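Local coordinates for uncharacterized protein (Nostoc punctiforme, PDB 2QDR) that is of unknown function but, with its double-stranded beta-helix (cupin) fold, has been proposed to be a dioxygenase, at residues E25-M35 / R211-V219. Sequence-based numbering, arbitrary orientation.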
loop_
_atom_site.group_PDB
_atom_site.type_symbol
_atom_site.label_atom_id
_atom_site.label_comp_id
_atom_site.label_asym_id
_atom_site.label_seq_id
_atom_site.Cartn_x
_atom_site.Cartn_y
_atom_site.Cartn_z
ATOM N N GLU A 25 -10.719 36.794 -2.324
ATOM C CA GLU A 25 -9.346 36.574 -1.851
ATOM C C GLU A 25 -8.251 37.047 -2.839
ATOM O O GLU A 25 -8.348 36.806 -4.032
ATOM C CB GLU A 25 -9.274 35.086 -1.461
ATOM C CG GLU A 25 -10.216 34.831 -0.222
ATOM C CD GLU A 25 -10.894 33.464 -0.132
ATOM O OE1 GLU A 25 -11.029 32.752 -1.155
ATOM O OE2 GLU A 25 -11.406 33.161 0.971
ATOM N N ASP A 26 -7.259 37.762 -2.293
ATOM C CA ASP A 26 -6.088 38.380 -2.959
ATOM C C ASP A 26 -5.559 37.661 -4.214
ATOM O O ASP A 26 -5.391 38.261 -5.278
ATOM C CB ASP A 26 -4.957 38.457 -1.904
ATOM C CG ASP A 26 -4.034 39.623 -2.086
ATOM O OD1 ASP A 26 -4.114 40.338 -3.100
ATOM O OD2 ASP A 26 -3.232 39.845 -1.151
ATOM N N TRP A 27 -5.319 36.362 -4.054
ATOM C CA TRP A 27 -4.795 35.476 -5.115
ATOM C C TRP A 27 -5.794 35.035 -6.190
ATOM O O TRP A 27 -5.370 34.470 -7.176
ATOM C CB TRP A 27 -4.161 34.215 -4.488
ATOM C CG TRP A 27 -5.092 33.385 -3.634
ATOM C CD1 TRP A 27 -5.268 33.479 -2.281
ATOM C CD2 TRP A 27 -5.979 32.357 -4.079
ATOM N NE1 TRP A 27 -6.196 32.569 -1.860
ATOM C CE2 TRP A 27 -6.654 31.866 -2.938
ATOM C CE3 TRP A 27 -6.261 31.789 -5.329
ATOM C CZ2 TRP A 27 -7.602 30.838 -3.005
ATOM C CZ3 TRP A 27 -7.205 30.767 -5.399
ATOM C CH2 TRP A 27 -7.862 30.300 -4.239
ATOM N N GLY A 28 -7.089 35.300 -6.017
ATOM C CA GLY A 28 -8.132 34.905 -6.976
ATOM C C GLY A 28 -9.190 33.931 -6.455
ATOM O O GLY A 28 -9.848 33.268 -7.254
ATOM N N GLY A 29 -9.374 33.837 -5.136
ATOM C CA GLY A 29 -10.384 32.958 -4.554
ATOM C C GLY A 29 -11.754 33.619 -4.620
ATOM O O GLY A 29 -11.873 34.809 -4.958
ATOM N N ASP A 30 -12.786 32.852 -4.272
ATOM C CA ASP A 30 -14.193 33.332 -4.299
ATOM C C ASP A 30 -14.753 33.879 -2.953
ATOM O O ASP A 30 -15.943 34.165 -2.856
ATOM C CB ASP A 30 -15.121 32.242 -4.919
ATOM C CG ASP A 30 -15.023 30.866 -4.231
ATOM O OD1 ASP A 30 -14.461 30.738 -3.114
ATOM O OD2 ASP A 30 -15.524 29.895 -4.846
ATOM N N GLY A 31 -13.903 34.027 -1.934
ATOM C CA GLY A 31 -14.330 34.552 -0.626
ATOM C C GLY A 31 -15.211 33.686 0.267
ATOM O O GLY A 31 -15.652 34.150 1.325
ATOM N N ARG A 32 -15.461 32.438 -0.143
ATOM C CA ARG A 32 -16.277 31.487 0.619
ATOM C C ARG A 32 -15.543 31.056 1.893
ATOM O O ARG A 32 -16.183 30.647 2.869
ATOM C CB ARG A 32 -16.600 30.244 -0.217
ATOM C CG ARG A 32 -17.362 30.507 -1.517
ATOM C CD ARG A 32 -17.396 29.282 -2.412
ATOM N NE ARG A 32 -18.179 28.164 -1.895
ATOM C CZ ARG A 32 -18.298 26.973 -2.494
ATOM N NH1 ARG A 32 -17.660 26.695 -3.636
ATOM N NH2 ARG A 32 -19.053 26.033 -1.934
ATOM N N GLY A 33 -14.206 31.120 1.859
ATOM C CA GLY A 33 -13.355 30.800 3.000
ATOM C C GLY A 33 -13.648 31.680 4.205
ATOM O O GLY A 33 -13.450 31.228 5.328
ATOM N N ARG A 34 -14.073 32.934 3.968
ATOM C CA ARG A 34 -14.462 33.886 5.022
ATOM C C ARG A 34 -13.355 34.185 6.053
ATOM O O ARG A 34 -13.644 34.541 7.191
ATOM C CB ARG A 34 -15.721 33.312 5.725
ATOM C CG ARG A 34 -16.998 33.056 4.849
ATOM C CD ARG A 34 -17.979 34.214 4.879
ATOM N NE ARG A 34 -18.463 34.412 6.254
ATOM C CZ ARG A 34 -19.271 35.389 6.678
ATOM N NH1 ARG A 34 -19.758 36.316 5.845
ATOM N NH2 ARG A 34 -19.604 35.433 7.974
HETATM N N MSE A 35 -12.098 34.074 5.633
HETATM C CA MSE A 35 -10.939 34.261 6.508
HETATM C C MSE A 35 -10.478 35.721 6.472
HETATM O O MSE A 35 -10.089 36.280 7.499
HETATM C CB MSE A 35 -9.824 33.319 6.035
HETATM C CG MSE A 35 -9.134 32.608 7.139
HETATM SE SE MSE A 35 -7.762 31.377 6.511
HETATM C CE MSE A 35 -8.148 29.980 7.580
ATOM N N ARG A 211 -9.081 22.759 11.139
ATOM C CA ARG A 211 -10.271 23.169 10.390
ATOM C C ARG A 211 -9.932 23.308 8.904
ATOM O O ARG A 211 -8.850 23.766 8.562
ATOM C CB ARG A 211 -10.829 24.487 10.925
ATOM C CG ARG A 211 -12.147 24.959 10.251
ATOM C CD ARG A 211 -12.621 26.288 10.833
ATOM N NE ARG A 211 -11.641 27.335 10.538
ATOM C CZ ARG A 211 -11.637 28.127 9.471
ATOM N NH1 ARG A 211 -12.588 28.075 8.538
ATOM N NH2 ARG A 211 -10.660 29.015 9.341
ATOM N N LYS A 212 -10.885 22.954 8.043
ATOM C CA LYS A 212 -10.719 23.022 6.593
ATOM C C LYS A 212 -11.901 23.772 5.951
ATOM O O LYS A 212 -13.048 23.446 6.227
ATOM C CB LYS A 212 -10.569 21.592 6.049
ATOM C CG LYS A 212 -10.121 21.487 4.587
ATOM C CD LYS A 212 -9.870 20.035 4.110
ATOM C CE LYS A 212 -8.699 19.327 4.825
ATOM N NZ LYS A 212 -8.475 17.926 4.337
ATOM N N ASP A 213 -11.617 24.788 5.123
ATOM C CA ASP A 213 -12.640 25.593 4.414
ATOM C C ASP A 213 -13.364 24.770 3.402
ATOM O O ASP A 213 -12.928 23.669 3.059
ATOM C CB ASP A 213 -12.027 26.725 3.565
ATOM C CG ASP A 213 -11.340 27.789 4.365
ATOM O OD1 ASP A 213 -11.776 28.089 5.494
ATOM O OD2 ASP A 213 -10.394 28.389 3.812
ATOM N N ILE A 214 -14.453 25.324 2.882
ATOM C CA ILE A 214 -15.194 24.680 1.812
ATOM C C ILE A 214 -14.300 24.771 0.530
ATOM O O ILE A 214 -14.420 23.934 -0.371
ATOM C CB ILE A 214 -16.610 25.287 1.641
ATOM C CG1 ILE A 214 -17.527 24.314 0.864
ATOM C CG2 ILE A 214 -16.527 26.702 1.011
ATOM C CD1 ILE A 214 -19.034 24.624 0.975
ATOM N N ASN A 215 -13.419 25.785 0.473
ATOM C CA ASN A 215 -12.439 25.988 -0.607
ATOM C C ASN A 215 -11.106 25.227 -0.435
ATOM O O ASN A 215 -10.228 25.332 -1.301
ATOM C CB ASN A 215 -12.103 27.482 -0.746
ATOM C CG ASN A 215 -13.286 28.327 -1.202
ATOM O OD1 ASN A 215 -14.217 27.839 -1.853
ATOM N ND2 ASN A 215 -13.217 29.628 -0.907
ATOM N N GLY A 216 -10.930 24.480 0.659
ATOM C CA GLY A 216 -9.686 23.729 0.898
ATOM C C GLY A 216 -8.620 24.434 1.729
ATOM O O GLY A 216 -7.609 23.809 2.091
ATOM N N GLY A 217 -8.813 25.727 2.025
ATOM C CA GLY A 217 -7.889 26.473 2.888
ATOM C C GLY A 217 -8.143 26.011 4.321
ATOM O O GLY A 217 -9.082 25.262 4.572
ATOM N N GLY A 218 -7.326 26.427 5.274
ATOM C CA GLY A 218 -7.565 25.989 6.642
ATOM C C GLY A 218 -6.594 26.397 7.718
ATOM O O GLY A 218 -5.774 27.287 7.532
ATOM N N VAL A 219 -6.735 25.723 8.854
ATOM C CA VAL A 219 -5.936 25.932 10.029
ATOM C C VAL A 219 -5.338 24.609 10.419
ATOM O O VAL A 219 -6.033 23.584 10.374
ATOM C CB VAL A 219 -6.809 26.343 11.214
ATOM C CG1 VAL A 219 -5.939 26.836 12.380
ATOM C CG2 VAL A 219 -7.778 27.407 10.795
#
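Asn215, at the tip of a beta hairpin, reaches into the irregular N-terminal loop 25-35 and meets Asp30. The hairpin joins antiparallel strands 205-212 and 218-224 of the double-stranded beta-helix (cupin) fold, and a type I turn from Asp213 to Gly216 closes it. Asn215 ND2 gives a weak hydrogen bond to Asp30 OD1 at 2.8 Å, bent to an N-H...O angle of 128°. The carboxylate and amide planes lie 39° apart. CG of Asn215 stands anti to its carbonyl carbon (chi1 -65°), which carries the amide to the loop with ND2 also beside Arg32 CB, at 3.5 Å. Replacing Asn215 with alanine would probably leave Asp30 OD1 without this donor and open a gap next to Arg32 CB. Glu25 comes at the amide from the opposite direction, its carboxylate nearly perpendicular to it, and OE1 accepts a weak bond from Gly31 N within the loop.

Arg32 passes slantwise across Ile214 and Asn215. Its guanidinium lays one face over Ile214 CG2, with NE 3.6 Å from that methyl, while its plane is nearly perpendicular to the Asn215 amide. The Asp213 carboxylate lies against the Gly33 backbone, where the two chains come nearest: their CA atoms are 5.4 Å apart, and Asp213 CG lies 3.9 Å from Gly33 CA.

Farther up the hairpin, Asp213 OD1 forms a salt bridge with Arg211 NH1, a weak hydrogen bond by geometry. The same guanidinium makes a salt bridge through NH2 to Glu114 and a hydrogen bond through NE to Tyr134, so three partners fix its orientation. Selenomethionine Met35 comes from the opposite direction, its chain bent at chi3, and its terminal methyl CE ends 3.6 Å from Gly218 O and 4.1 Å from Val219 CG2.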